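Local atomic coordinates of dehalogenase-like hydrolase (PDB entry 3UMB), a protein that probably catalyses the hydrolytic dehalogenation of small (S)-2-haloalkanoic acids, giving the corresponding (R)-2-hydroxyalkanoic acids and a halide ion. Residues Ser37-Asp42 against Ala77-Pro82; Glu26-Gly31 against Glu88-Arg93; Tyr19-Arg24 against Ala96-Phe101; Tyr154-Ala159 against Asn181-Cys186. All coordinates share one frame; numbering follows the deposited sequence.

Interaction 1: Ser37-Asp42 against Ala77-Pro82; sequences SVLWRD and ARLNLP. With MG (magnesium ion), chain I; MG (magnesium ion), chain H.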
loop_
_atom_site.group_PDB
_atom_site.type_symbol
_atom_site.label_atom_id
_atom_site.label_comp_id
_atom_site.label_asym_id
_atom_site.label_seq_id
_atom_site.Cartn_x
_atom_site.Cartn_y
_atom_site.Cartn_z
ATOM N N SER A 37 -1.379 10.684 -13.071
ATOM C CA SER A 37 -0.859 11.300 -11.875
ATOM C C SER A 37 -1.425 10.508 -10.710
ATOM O O SER A 37 -0.680 10.085 -9.836
ATOM C CB SER A 37 -1.151 12.816 -11.821
ATOM O OG SER A 37 -2.441 13.077 -11.326
ATOM N N VAL A 38 -2.720 10.221 -10.758
ATOM C CA VAL A 38 -3.309 9.269 -9.825
ATOM C C VAL A 38 -2.602 7.895 -9.774
ATOM O O VAL A 38 -2.219 7.456 -8.676
ATOM C CB VAL A 38 -4.792 9.025 -10.094
ATOM C CG1 VAL A 38 -5.329 8.054 -9.056
ATOM C CG2 VAL A 38 -5.588 10.354 -10.032
ATOM N N LEU A 39 -2.446 7.210 -10.929
ATOM C CA LEU A 39 -1.838 5.873 -10.945
ATOM C C LEU A 39 -0.411 5.919 -10.431
ATOM O O LEU A 39 0.016 5.035 -9.718
ATOM C CB LEU A 39 -1.888 5.221 -12.335
ATOM C CG LEU A 39 -1.341 3.812 -12.481
ATOM C CD1 LEU A 39 -1.976 2.883 -11.452
ATOM C CD2 LEU A 39 -1.494 3.313 -13.952
ATOM N N TRP A 40 0.287 7.000 -10.757
ATOM C CA TRP A 40 1.680 7.187 -10.399
ATOM C C TRP A 40 1.909 7.360 -8.890
ATOM O O TRP A 40 2.810 6.727 -8.316
ATOM C CB TRP A 40 2.173 8.404 -11.128
ATOM C CG TRP A 40 3.597 8.700 -10.999
ATOM C CD1 TRP A 40 4.591 7.901 -10.522
ATOM C CD2 TRP A 40 4.199 9.901 -11.413
ATOM N NE1 TRP A 40 5.806 8.558 -10.597
ATOM C CE2 TRP A 40 5.579 9.799 -11.137
ATOM C CE3 TRP A 40 3.690 11.104 -11.960
ATOM C CZ2 TRP A 40 6.470 10.842 -11.408
ATOM C CZ3 TRP A 40 4.578 12.133 -12.242
ATOM C CH2 TRP A 40 5.957 12.000 -11.955
ATOM N N ARG A 41 1.073 8.181 -8.262
ATOM C CA ARG A 41 1.105 8.369 -6.809
ATOM C C ARG A 41 0.742 7.066 -6.085
ATOM O O ARG A 41 1.435 6.662 -5.153
ATOM C CB ARG A 41 0.186 9.522 -6.398
ATOM C CG ARG A 41 0.097 9.823 -4.882
ATOM C CD ARG A 41 1.476 10.172 -4.223
ATOM N NE ARG A 41 1.329 10.389 -2.774
ATOM C CZ ARG A 41 2.344 10.403 -1.894
ATOM N NH1 ARG A 41 3.611 10.214 -2.294
ATOM N NH2 ARG A 41 2.098 10.589 -0.596
ATOM N N ASP A 42 -0.317 6.400 -6.542
ATOM C CA ASP A 42 -0.685 5.086 -6.027
ATOM C C ASP A 42 0.502 4.136 -6.033
ATOM O O ASP A 42 0.853 3.573 -5.005
ATOM C CB ASP A 42 -1.798 4.448 -6.861
ATOM C CG ASP A 42 -2.316 3.101 -6.268
ATOM O OD1 ASP A 42 -2.952 3.133 -5.168
ATOM O OD2 ASP A 42 -2.101 2.022 -6.913
ATOM N N ALA A 77 3.403 2.422 -18.845
ATOM C CA ALA A 77 3.249 1.135 -19.494
ATOM C C ALA A 77 1.823 0.679 -19.397
ATOM O O ALA A 77 1.229 0.320 -20.402
ATOM C CB ALA A 77 4.207 0.049 -18.864
ATOM N N ARG A 78 1.260 0.746 -18.193
ATOM C CA ARG A 78 -0.138 0.349 -17.920
ATOM C C ARG A 78 -1.155 1.194 -18.683
ATOM O O ARG A 78 -2.180 0.713 -19.112
ATOM C CB ARG A 78 -0.380 0.448 -16.412
ATOM C CG ARG A 78 -1.804 0.433 -15.872
ATOM C CD ARG A 78 -2.351 -0.976 -15.545
ATOM N NE ARG A 78 -3.598 -0.853 -14.770
ATOM C CZ ARG A 78 -3.690 -0.880 -13.420
ATOM N NH1 ARG A 78 -2.638 -1.103 -12.621
ATOM N NH2 ARG A 78 -4.880 -0.711 -12.858
ATOM N N LEU A 79 -0.866 2.488 -18.810
ATOM C CA LEU A 79 -1.797 3.444 -19.355
ATOM C C LEU A 79 -1.499 3.659 -20.832
ATOM O O LEU A 79 -2.102 4.533 -21.470
ATOM C CB LEU A 79 -1.677 4.782 -18.600
ATOM C CG LEU A 79 -2.394 4.977 -17.254
ATOM C CD1 LEU A 79 -2.067 6.353 -16.706
ATOM C CD2 LEU A 79 -3.916 4.769 -17.421
ATOM N N ASN A 80 -0.565 2.882 -21.365
ATOM C CA ASN A 80 -0.177 2.924 -22.789
ATOM C C ASN A 80 0.294 4.283 -23.308
ATOM O O ASN A 80 0.037 4.610 -24.469
ATOM C CB ASN A 80 -1.321 2.391 -23.664
ATOM C CG ASN A 80 -1.574 0.940 -23.414
ATOM O OD1 ASN A 80 -0.616 0.157 -23.342
ATOM N ND2 ASN A 80 -2.853 0.556 -23.280
ATOM N N LEU A 81 1.041 5.009 -22.469
ATOM C CA LEU A 81 1.599 6.328 -22.788
ATOM C C LEU A 81 3.061 6.314 -23.292
ATOM O O LEU A 81 3.904 5.628 -22.705
ATOM C CB LEU A 81 1.519 7.209 -21.543
ATOM C CG LEU A 81 0.160 7.289 -20.858
ATOM C CD1 LEU A 81 0.293 8.156 -19.577
ATOM C CD2 LEU A 81 -0.893 7.853 -21.796
ATOM N N PRO A 82 3.377 7.095 -24.363
ATOM C CA PRO A 82 4.741 7.171 -24.940
ATOM C C PRO A 82 5.841 7.901 -24.095
ATOM O O PRO A 82 6.289 9.006 -24.444
ATOM C CB PRO A 82 4.515 7.885 -26.280
ATOM C CG PRO A 82 3.311 8.662 -26.103
ATOM C CD PRO A 82 2.420 7.856 -25.187
HETATM MG MG MG I . 1.189 -1.146 -22.248
HETATM MG MG MG H . -3.077 1.763 -3.321
HETATM O O HOH W 1 -3.498 0.560 -5.316
HETATM O O HOH W 2 -4.169 3.830 -2.960
#
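Leu39, within helix 33-54, and Leu79, the residue at which the chain leaves helix 64-78, mark the closest backbone approach, with 8.8 Å between their CA atoms. On the side of helix 33-54, Leu39 carries the contact. Its CG lies anti to the backbone N (chi1 -178°), which carries the forked end out from the helix, and each methyl then has its own task. Leu39 CD2 lies 3.5 Å from Arg78 CG, where the two side chains cross at about a right angle. Leu39 CD2 also lies 3.8 Å from Leu79 CG, and these two leucines slide past each other in opposite directions. CD1 covers one face of the Arg78 guanidinium, whose chain bends at chi2, while NH1 is hydrogen-bonded to Tyr74 OH.

Each segment also binds a magnesium ion. Just past Leu79, Asn80 adopts positive phi as the C-prime residue of a Schellman motif, with a 3.3 Å bond from Asn80 N to Ala77 O. That turn brings Ala77 O and Asn80 OD1 to one ion, the latter at 2.5 Å. Asp42 OD1 binds the second ion at 2.3 Å, together with two waters and Asp42 OD1 of the second subunit; Asp46 belongs to the same metal site.

The example illustrates a division of labour. The direct contact is made by hydrocarbon groups, with a leucine methyl also over the guanidinium face, whereas the polar groups turn to metals and to Tyr74. The shared ion would be expected to ease repulsion between the carboxylates gathered at the subunit boundary.

Interaction 2: Glu26-Gly31 against Glu88-Arg93; sequences EQLFPG and EATLMR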
loop_
_atom_site.group_PDB
_atom_site.type_symbol
_atom_site.label_atom_id
_atom_site.label_comp_id
_atom_site.label_asym_id
_atom_site.label_seq_id
_atom_site.Cartn_x
_atom_site.Cartn_y
_atom_site.Cartn_z
ATOM N N GLU A 26 -0.586 16.162 -18.245
ATOM C CA GLU A 26 -1.548 16.584 -19.277
ATOM C C GLU A 26 -0.910 17.104 -20.535
ATOM O O GLU A 26 -1.377 16.807 -21.617
ATOM C CB GLU A 26 -2.465 17.700 -18.757
ATOM C CG GLU A 26 -3.745 17.240 -18.043
ATOM C CD GLU A 26 -4.639 16.319 -18.916
ATOM O OE1 GLU A 26 -4.527 16.398 -20.184
ATOM O OE2 GLU A 26 -5.436 15.526 -18.306
ATOM N N GLN A 27 0.142 17.901 -20.416
ATOM C CA GLN A 27 0.700 18.535 -21.597
ATOM C C GLN A 27 1.491 17.566 -22.439
ATOM O O GLN A 27 1.592 17.757 -23.659
ATOM C CB GLN A 27 1.602 19.727 -21.211
ATOM C CG GLN A 27 2.113 20.587 -22.412
ATOM C CD GLN A 27 3.211 19.908 -23.271
ATOM O OE1 GLN A 27 4.004 19.096 -22.771
ATOM N NE2 GLN A 27 3.256 20.252 -24.568
ATOM N N LEU A 28 2.122 16.575 -21.814
ATOM C CA LEU A 28 2.902 15.611 -22.586
ATOM C C LEU A 28 1.994 14.482 -23.102
ATOM O O LEU A 28 2.335 13.819 -24.081
ATOM C CB LEU A 28 4.037 15.023 -21.743
ATOM C CG LEU A 28 5.145 15.962 -21.221
ATOM C CD1 LEU A 28 5.403 15.697 -19.729
ATOM C CD2 LEU A 28 6.473 15.886 -22.040
ATOM N N PHE A 29 0.858 14.303 -22.419
ATOM C CA PHE A 29 -0.045 13.166 -22.581
ATOM C C PHE A 29 -1.460 13.688 -22.515
ATOM O O PHE A 29 -2.110 13.615 -21.459
ATOM C CB PHE A 29 0.176 12.141 -21.464
ATOM C CG PHE A 29 1.559 11.579 -21.444
ATOM C CD1 PHE A 29 2.129 11.078 -22.605
ATOM C CD2 PHE A 29 2.289 11.541 -20.269
ATOM C CE1 PHE A 29 3.432 10.561 -22.597
ATOM C CE2 PHE A 29 3.579 10.996 -20.240
ATOM C CZ PHE A 29 4.159 10.507 -21.399
ATOM N N PRO A 30 -1.941 14.238 -23.643
ATOM C CA PRO A 30 -3.212 14.933 -23.646
ATOM C C PRO A 30 -4.377 13.967 -23.398
ATOM O O PRO A 30 -4.423 12.866 -23.976
ATOM C CB PRO A 30 -3.276 15.541 -25.049
ATOM C CG PRO A 30 -1.922 15.396 -25.630
ATOM C CD PRO A 30 -1.325 14.212 -24.975
ATOM N N GLY A 31 -5.282 14.396 -22.526
ATOM C CA GLY A 31 -6.371 13.567 -22.031
ATOM C C GLY A 31 -6.021 12.538 -20.940
ATOM O O GLY A 31 -6.919 11.900 -20.425
ATOM N N GLU A 88 10.134 11.398 -19.598
ATOM C CA GLU A 88 10.576 10.940 -18.283
ATOM C C GLU A 88 11.436 12.000 -17.585
ATOM O O GLU A 88 11.079 12.468 -16.518
ATOM C CB GLU A 88 11.394 9.661 -18.434
ATOM C CG GLU A 88 11.992 9.167 -17.153
ATOM C CD GLU A 88 12.278 7.716 -17.201
ATOM O OE1 GLU A 88 11.374 6.952 -17.568
ATOM O OE2 GLU A 88 13.401 7.318 -16.864
ATOM N N ALA A 89 12.560 12.382 -18.201
ATOM C CA ALA A 89 13.393 13.461 -17.647
ATOM C C ALA A 89 12.526 14.678 -17.301
ATOM O O ALA A 89 12.586 15.190 -16.204
ATOM C CB ALA A 89 14.556 13.823 -18.603
ATOM N N THR A 90 11.652 15.094 -18.194
ATOM C CA THR A 90 10.816 16.276 -17.949
ATOM C C THR A 90 9.936 16.167 -16.740
ATOM O O THR A 90 9.671 17.163 -16.059
ATOM C CB THR A 90 9.884 16.573 -19.138
ATOM O OG1 THR A 90 10.672 16.858 -20.286
ATOM C CG2 THR A 90 8.988 17.776 -18.846
ATOM N N LEU A 91 9.422 14.969 -16.480
ATOM C CA LEU A 91 8.428 14.839 -15.403
ATOM C C LEU A 91 9.133 14.725 -14.090
ATOM O O LEU A 91 8.647 15.193 -13.088
ATOM C CB LEU A 91 7.487 13.651 -15.622
ATOM C CG LEU A 91 6.284 13.967 -16.524
ATOM C CD1 LEU A 91 5.452 12.697 -16.725
ATOM C CD2 LEU A 91 5.441 15.104 -15.914
HETATM N N MSE A 92 10.281 14.069 -14.125
HETATM C CA MSE A 92 11.158 13.948 -12.969
HETATM C C MSE A 92 11.721 15.353 -12.561
HETATM O O MSE A 92 11.548 15.750 -11.393
HETATM C CB MSE A 92 12.234 12.845 -13.216
HETATM C CG MSE A 92 11.692 11.311 -13.158
HETATM SE SE MSE A 92 10.362 10.997 -11.728
HETATM C CE MSE A 92 11.659 10.987 -10.203
ATOM N N ARG A 93 12.280 16.126 -13.507
ATOM C CA ARG A 93 12.609 17.548 -13.264
ATOM C C ARG A 93 11.487 18.254 -12.561
ATOM O O ARG A 93 11.668 18.894 -11.528
ATOM C CB ARG A 93 12.873 18.318 -14.566
ATOM C CG ARG A 93 14.199 17.964 -15.235
ATOM C CD ARG A 93 14.625 18.965 -16.308
ATOM N NE ARG A 93 14.330 18.527 -17.682
ATOM C CZ ARG A 93 15.067 17.678 -18.413
ATOM N NH1 ARG A 93 16.171 17.103 -17.922
ATOM N NH2 ARG A 93 14.681 17.384 -19.656
#
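The ring of Phe29 meets Leu91 obliquely, with CE2 lying 4.3 Å from Leu91 CD1, while one of its faces is covered from within its own segment: Leu28 CB sits 4.1 Å above the ring plane, over the centre. Phe29 also packs on Leu36, Leu81 and Pro82, which embeds it among neighbouring elements. A second flat group, the guanidinium of Arg93, lies over its own helix, one face against the backbone at Ala89 C and Thr90 N.

Most of the contact itself is made by two leucines that reach toward each other tip to tip. Leu28 CD1 comes to 3.7 Å from Leu91 CG and lies nearly as close to CD2 of the same residue. In both leucines CG is anti to the carbonyl carbon (chi1 -63° in Leu28), a setting that swings each branched end out into the gap between the segments. Thr90 adds its methyl, CG2, at 4.2 Å from Leu28 CD1; its hydroxyl has turned back to His86 O, so the threonine offers its apolar branch to the contact.

The chain beyond the helix is held by a local bond. Gly31 N donates to Glu26 OE1 over 3.2 Å, meeting the carboxylate on its syn side and 15° out of plane, and the N-H to acceptor angle of 136° shows a bent bond. Glycine at this position accommodates positive phi.

Together, the end of helix 19-28 and the middle of helix 85-96 pack as elements of the helical cap, the type of insertion found in L-2-haloacid dehalogenases of the HAD superfamily.

Interaction 3: Tyr19-Arg24 against Ala96-Phe101; sequences YSVAAR and ACLSAF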
loop_
_atom_site.group_PDB
_atom_site.type_symbol
_atom_site.label_atom_id
_atom_site.label_comp_id
_atom_site.label_asym_id
_atom_site.label_seq_id
_atom_site.Cartn_x
_atom_site.Cartn_y
_atom_site.Cartn_z
ATOM N N TYR A 19 0.666 19.599 -7.172
ATOM C CA TYR A 19 -0.234 19.933 -8.284
ATOM C C TYR A 19 0.499 20.069 -9.637
ATOM O O TYR A 19 0.046 19.507 -10.658
ATOM C CB TYR A 19 -1.065 21.201 -7.987
ATOM C CG TYR A 19 -2.104 21.427 -9.037
ATOM C CD1 TYR A 19 -3.419 21.008 -8.832
ATOM C CD2 TYR A 19 -1.770 22.011 -10.268
ATOM C CE1 TYR A 19 -4.382 21.172 -9.824
ATOM C CE2 TYR A 19 -2.720 22.180 -11.264
ATOM C CZ TYR A 19 -4.021 21.758 -11.039
ATOM O OH TYR A 19 -4.979 21.926 -12.022
ATOM N N SER A 20 1.629 20.788 -9.649
ATOM C CA SER A 20 2.260 21.169 -10.916
ATOM C C SER A 20 2.721 19.980 -11.754
ATOM O O SER A 20 3.058 20.156 -12.917
ATOM C CB SER A 20 3.417 22.158 -10.688
ATOM O OG SER A 20 4.528 21.557 -10.000
ATOM N N VAL A 21 2.743 18.780 -11.177
ATOM C CA VAL A 21 3.159 17.600 -11.920
ATOM C C VAL A 21 1.986 17.066 -12.730
ATOM O O VAL A 21 2.137 16.722 -13.909
ATOM C CB VAL A 21 3.742 16.499 -11.009
ATOM C CG1 VAL A 21 4.180 15.333 -11.834
ATOM C CG2 VAL A 21 4.928 17.031 -10.176
ATOM N N ALA A 22 0.805 17.030 -12.122
ATOM C CA ALA A 22 -0.393 16.574 -12.831
ATOM C C ALA A 22 -0.604 17.421 -14.089
ATOM O O ALA A 22 -0.754 16.881 -15.196
ATOM C CB ALA A 22 -1.595 16.621 -11.906
ATOM N N ALA A 23 -0.513 18.747 -13.922
ATOM C CA ALA A 23 -0.659 19.727 -15.021
ATOM C C ALA A 23 0.337 19.573 -16.184
ATOM O O ALA A 23 0.001 19.796 -17.344
ATOM C CB ALA A 23 -0.575 21.135 -14.447
ATOM N N ARG A 24 1.561 19.209 -15.869
ATOM C CA ARG A 24 2.608 18.983 -16.869
ATOM C C ARG A 24 2.502 17.589 -17.531
ATOM O O ARG A 24 3.033 17.346 -18.622
ATOM C CB ARG A 24 3.954 19.129 -16.158
ATOM C CG ARG A 24 5.163 18.482 -16.828
ATOM C CD ARG A 24 5.559 19.215 -18.067
ATOM N NE ARG A 24 6.262 20.446 -17.728
ATOM C CZ ARG A 24 6.691 21.328 -18.624
ATOM N NH1 ARG A 24 6.469 21.127 -19.931
ATOM N NH2 ARG A 24 7.336 22.415 -18.210
ATOM N N ALA A 96 11.513 17.094 -9.040
ATOM C CA ALA A 96 12.615 17.642 -8.244
ATOM C C ALA A 96 12.266 18.977 -7.642
ATOM O O ALA A 96 12.561 19.208 -6.486
ATOM C CB ALA A 96 13.889 17.745 -9.063
ATOM N N CYS A 97 11.588 19.828 -8.399
ATOM C CA CYS A 97 11.461 21.230 -8.030
ATOM C C CYS A 97 10.043 21.793 -7.966
ATOM O O CYS A 97 9.527 22.320 -8.951
ATOM C CB CYS A 97 12.315 22.061 -8.973
ATOM S SG CYS A 97 13.793 22.680 -8.126
ATOM N N LEU A 98 9.464 21.755 -6.768
ATOM C CA LEU A 98 8.054 22.061 -6.570
ATOM C C LEU A 98 7.847 23.328 -5.763
ATOM O O LEU A 98 8.770 23.811 -5.135
ATOM C CB LEU A 98 7.389 20.868 -5.883
ATOM C CG LEU A 98 7.072 19.786 -6.920
ATOM C CD1 LEU A 98 7.069 18.359 -6.379
ATOM C CD2 LEU A 98 5.750 20.153 -7.541
ATOM N N SER A 99 6.629 23.864 -5.769
ATOM C CA SER A 99 6.363 25.090 -5.022
ATOM C C SER A 99 5.436 24.843 -3.825
ATOM O O SER A 99 4.694 23.854 -3.761
ATOM C CB SER A 99 5.889 26.253 -5.948
ATOM O OG SER A 99 4.489 26.293 -6.186
ATOM N N ALA A 100 5.537 25.755 -2.864
ATOM C CA ALA A 100 4.828 25.667 -1.600
ATOM C C ALA A 100 3.389 26.124 -1.752
ATOM O O ALA A 100 3.035 26.804 -2.729
ATOM C CB ALA A 100 5.530 26.531 -0.535
ATOM N N PHE A 101 2.576 25.753 -0.770
ATOM C CA PHE A 101 1.276 26.351 -0.603
ATOM C C PHE A 101 1.528 27.742 0.029
ATOM O O PHE A 101 2.029 27.848 1.157
ATOM C CB PHE A 101 0.353 25.458 0.256
ATOM C CG PHE A 101 0.090 24.069 -0.343
ATOM C CD1 PHE A 101 -1.055 23.821 -1.093
ATOM C CD2 PHE A 101 0.966 23.022 -0.130
ATOM C CE1 PHE A 101 -1.318 22.542 -1.630
ATOM C CE2 PHE A 101 0.706 21.747 -0.655
ATOM C CZ PHE A 101 -0.432 21.511 -1.413
HETATM O O HOH W 3 4.704 23.185 -7.453
#
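Ser20 and Val21 of helix 19-28 touch Leu98 at the base of the helical cap, where the chain entering the cap and the chain leaving it come together. The closest backbone pair is Ser20 and Leu98, with CA atoms 7.3 Å apart. Leu98 makes the direct contacts through one methyl: CD2 lies 4.2 Å from Val21 CG2, and the two side chains cross at about a right angle. With CG anti to the carbonyl carbon (chi1 -80°), Leu98 directs its branched end toward the helix. CD2 also approaches Ser20 OG, at a distance short enough that its exact value is doubtful.

In the HAD fold, the cap of this family is inserted soon after the first core strand, and paired linkers join it to the core. Here strand 16-17 precedes the helix and pairs antiparallel with the short, weakly bonded strand 99-100, Ser99 and Asp17 being joined by backbone hydrogen bonds. Asp17 OD1 in turn accepts from Tyr19 N.

Polar contact across the gap is made through water. One molecule is hydrogen-bonded to Ser20 OG at 3.0 Å and accepts from Ser99 N at 2.6 Å, thereby satisfying a backbone N-H next to the apolar patch. Further along the helix, Arg24 NE forms a salt bridge with Glu94 OE1.

Interaction 4: Tyr154-Ala159 against Asn181-Cys186; sequences YKTAPA and NGWDAC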
loop_
_atom_site.group_PDB
_atom_site.type_symbol
_atom_site.label_atom_id
_atom_site.label_comp_id
_atom_site.label_asym_id
_atom_site.label_seq_id
_atom_site.Cartn_x
_atom_site.Cartn_y
_atom_site.Cartn_z
ATOM N N TYR A 154 10.654 2.813 4.860
ATOM C CA TYR A 154 9.651 3.854 4.633
ATOM C C TYR A 154 8.618 3.850 5.734
ATOM O O TYR A 154 8.364 2.832 6.367
ATOM C CB TYR A 154 8.986 3.621 3.290
ATOM C CG TYR A 154 9.874 3.962 2.142
ATOM C CD1 TYR A 154 10.486 2.987 1.415
ATOM C CD2 TYR A 154 10.112 5.297 1.787
ATOM C CE1 TYR A 154 11.342 3.304 0.354
ATOM C CE2 TYR A 154 10.999 5.634 0.740
ATOM C CZ TYR A 154 11.569 4.628 -0.006
ATOM O OH TYR A 154 12.413 4.924 -1.085
ATOM N N LYS A 155 7.996 4.991 5.969
ATOM C CA LYS A 155 6.772 5.032 6.755
ATOM C C LYS A 155 5.841 4.006 6.182
ATOM O O LYS A 155 5.785 3.860 4.949
ATOM C CB LYS A 155 6.072 6.385 6.647
ATOM C CG LYS A 155 6.899 7.573 7.150
ATOM C CD LYS A 155 6.453 8.833 6.406
ATOM C CE LYS A 155 6.738 10.131 7.136
ATOM N NZ LYS A 155 6.290 11.311 6.254
ATOM N N THR A 156 5.063 3.328 7.020
ATOM C CA THR A 156 4.867 3.645 8.452
ATOM C C THR A 156 5.817 2.948 9.446
ATOM O O THR A 156 5.489 2.824 10.620
ATOM C CB THR A 156 3.460 3.257 8.842
ATOM O OG1 THR A 156 3.183 1.986 8.267
ATOM C CG2 THR A 156 2.416 4.261 8.263
ATOM N N ALA A 157 6.968 2.473 8.967
ATOM C CA ALA A 157 7.925 1.735 9.755
ATOM C C ALA A 157 8.376 2.506 10.994
ATOM O O ALA A 157 8.710 3.677 10.859
ATOM C CB ALA A 157 9.177 1.414 8.831
ATOM N N PRO A 158 8.392 1.867 12.195
ATOM C CA PRO A 158 8.809 2.601 13.420
ATOM C C PRO A 158 10.157 3.337 13.281
ATOM O O PRO A 158 10.315 4.424 13.811
ATOM C CB PRO A 158 8.933 1.513 14.486
ATOM C CG PRO A 158 7.934 0.457 14.083
ATOM C CD PRO A 158 7.756 0.573 12.538
ATOM N N ALA A 159 11.094 2.728 12.546
ATOM C CA ALA A 159 12.453 3.262 12.449
ATOM C C ALA A 159 12.409 4.613 11.723
ATOM O O ALA A 159 13.290 5.446 11.952
ATOM C CB ALA A 159 13.397 2.287 11.705
ATOM N N ASN A 181 -1.313 13.268 4.710
ATOM C CA ASN A 181 -1.752 11.955 4.327
ATOM C C ASN A 181 -2.366 11.365 5.581
ATOM O O ASN A 181 -1.720 11.259 6.635
ATOM C CB ASN A 181 -0.577 11.169 3.800
ATOM C CG ASN A 181 -0.063 11.710 2.484
ATOM O OD1 ASN A 181 -0.838 11.998 1.613
ATOM N ND2 ASN A 181 1.244 11.820 2.335
ATOM N N GLY A 182 -3.646 11.051 5.492
ATOM C CA GLY A 182 -4.355 10.452 6.621
ATOM C C GLY A 182 -3.651 9.241 7.190
ATOM O O GLY A 182 -3.564 9.098 8.409
ATOM N N TRP A 183 -3.120 8.378 6.326
ATOM C CA TRP A 183 -2.460 7.165 6.812
ATOM C C TRP A 183 -1.261 7.539 7.693
ATOM O O TRP A 183 -0.974 6.893 8.694
ATOM C CB TRP A 183 -2.054 6.227 5.663
ATOM C CG TRP A 183 -1.154 6.832 4.600
ATOM C CD1 TRP A 183 -1.561 7.373 3.411
ATOM C CD2 TRP A 183 0.277 6.953 4.627
ATOM N NE1 TRP A 183 -0.474 7.888 2.728
ATOM C CE2 TRP A 183 0.665 7.604 3.435
ATOM C CE3 TRP A 183 1.262 6.598 5.554
ATOM C CZ2 TRP A 183 2.012 7.868 3.116
ATOM C CZ3 TRP A 183 2.610 6.905 5.268
ATOM C CH2 TRP A 183 2.963 7.540 4.051
ATOM N N ASP A 184 -0.563 8.595 7.318
ATOM C CA ASP A 184 0.633 9.018 8.014
ATOM C C ASP A 184 0.271 9.702 9.334
ATOM O O ASP A 184 0.914 9.434 10.353
ATOM C CB ASP A 184 1.425 9.945 7.098
ATOM C CG ASP A 184 2.872 10.130 7.523
ATOM O OD1 ASP A 184 3.387 9.420 8.437
ATOM O OD2 ASP A 184 3.491 11.004 6.891
ATOM N N ALA A 185 -0.781 10.524 9.365
ATOM C CA ALA A 185 -1.216 11.126 10.678
ATOM C C ALA A 185 -1.511 10.005 11.635
ATOM O O ALA A 185 -1.147 10.055 12.822
ATOM C CB ALA A 185 -2.445 12.041 10.542
ATOM N N CYS A 186 -2.159 8.977 11.116
ATOM C CA CYS A 186 -2.574 7.821 11.919
ATOM C C CYS A 186 -1.383 6.977 12.385
ATOM O O CYS A 186 -1.335 6.512 13.526
ATOM C CB CYS A 186 -3.506 6.949 11.079
ATOM S SG CYS A 186 -5.200 7.627 10.912
#
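Lys155 NZ and Asp184 OD2 form a buried salt bridge 2.9 Å long, in which the ammonium meets the carboxylate on its syn side, 20° out of plane. The lysine chain is extended beyond CG and runs past the carboxylate, with Lys155 CE 3.4 Å from Asp184 OD2. Each charged end has further partners. NZ also donates to Leu121 O and makes a long, weak ion pair with Asp10 OD1. On the aspartate, OD2 is additionally bonded to Ser179 OG and OD1 to Tyr161 OH, so both oxygens are gripped and the rotation of the carboxylate is fixed.

Beside this polar cluster, the indole of Trp183 is met at its edge, near the ring plane: Lys155 CB lies 3.8 Å from CZ3, and Thr156 CG2 lies 3.8 Å from CE3. One face receives Asn181 CB, 3.4 Å above the plane, and Asp184 CB, both toward the rim. Arg49 makes a cation-pi contact with the same indole.

Thr156 follows a cis peptide bond. While its methyl turns to the tryptophan, its OG1 is hydrogen-bonded to Ile50 O of the second subunit, and Trp183 packs on that same residue.

A lysine after one core strand, joined to an aspartate early in the helix after another, is consistent with the motif III lysine and motif IV acid of the HAD active site, with Asp10 at the position of the first-motif aspartate.

Overall arrangement
Interactions 1, 2 and 3 form a connected cluster in the helical cap, whereas interaction 4 lies in the core, meeting interaction 1 at Arg41 and Asn181 but not touching the other two. Interactions 2 and 3 share helix 19-28 and touch through Leu91 and Arg24; interaction 1 joins them through Trp40, which packs on Met92 and Val21. Interaction 1 nests inside the loop closed by interaction 2, itself inside interaction 3. Place and chemistry vary together: interaction 1 is an apolar surface contact flanked by metals, interaction 2 is partly buried hydrocarbon, interaction 3 is buried with a water bridge, and buried interaction 4 sets a salt bridge beside an indole edge. Interactions 1 and 4 both reach the second subunit.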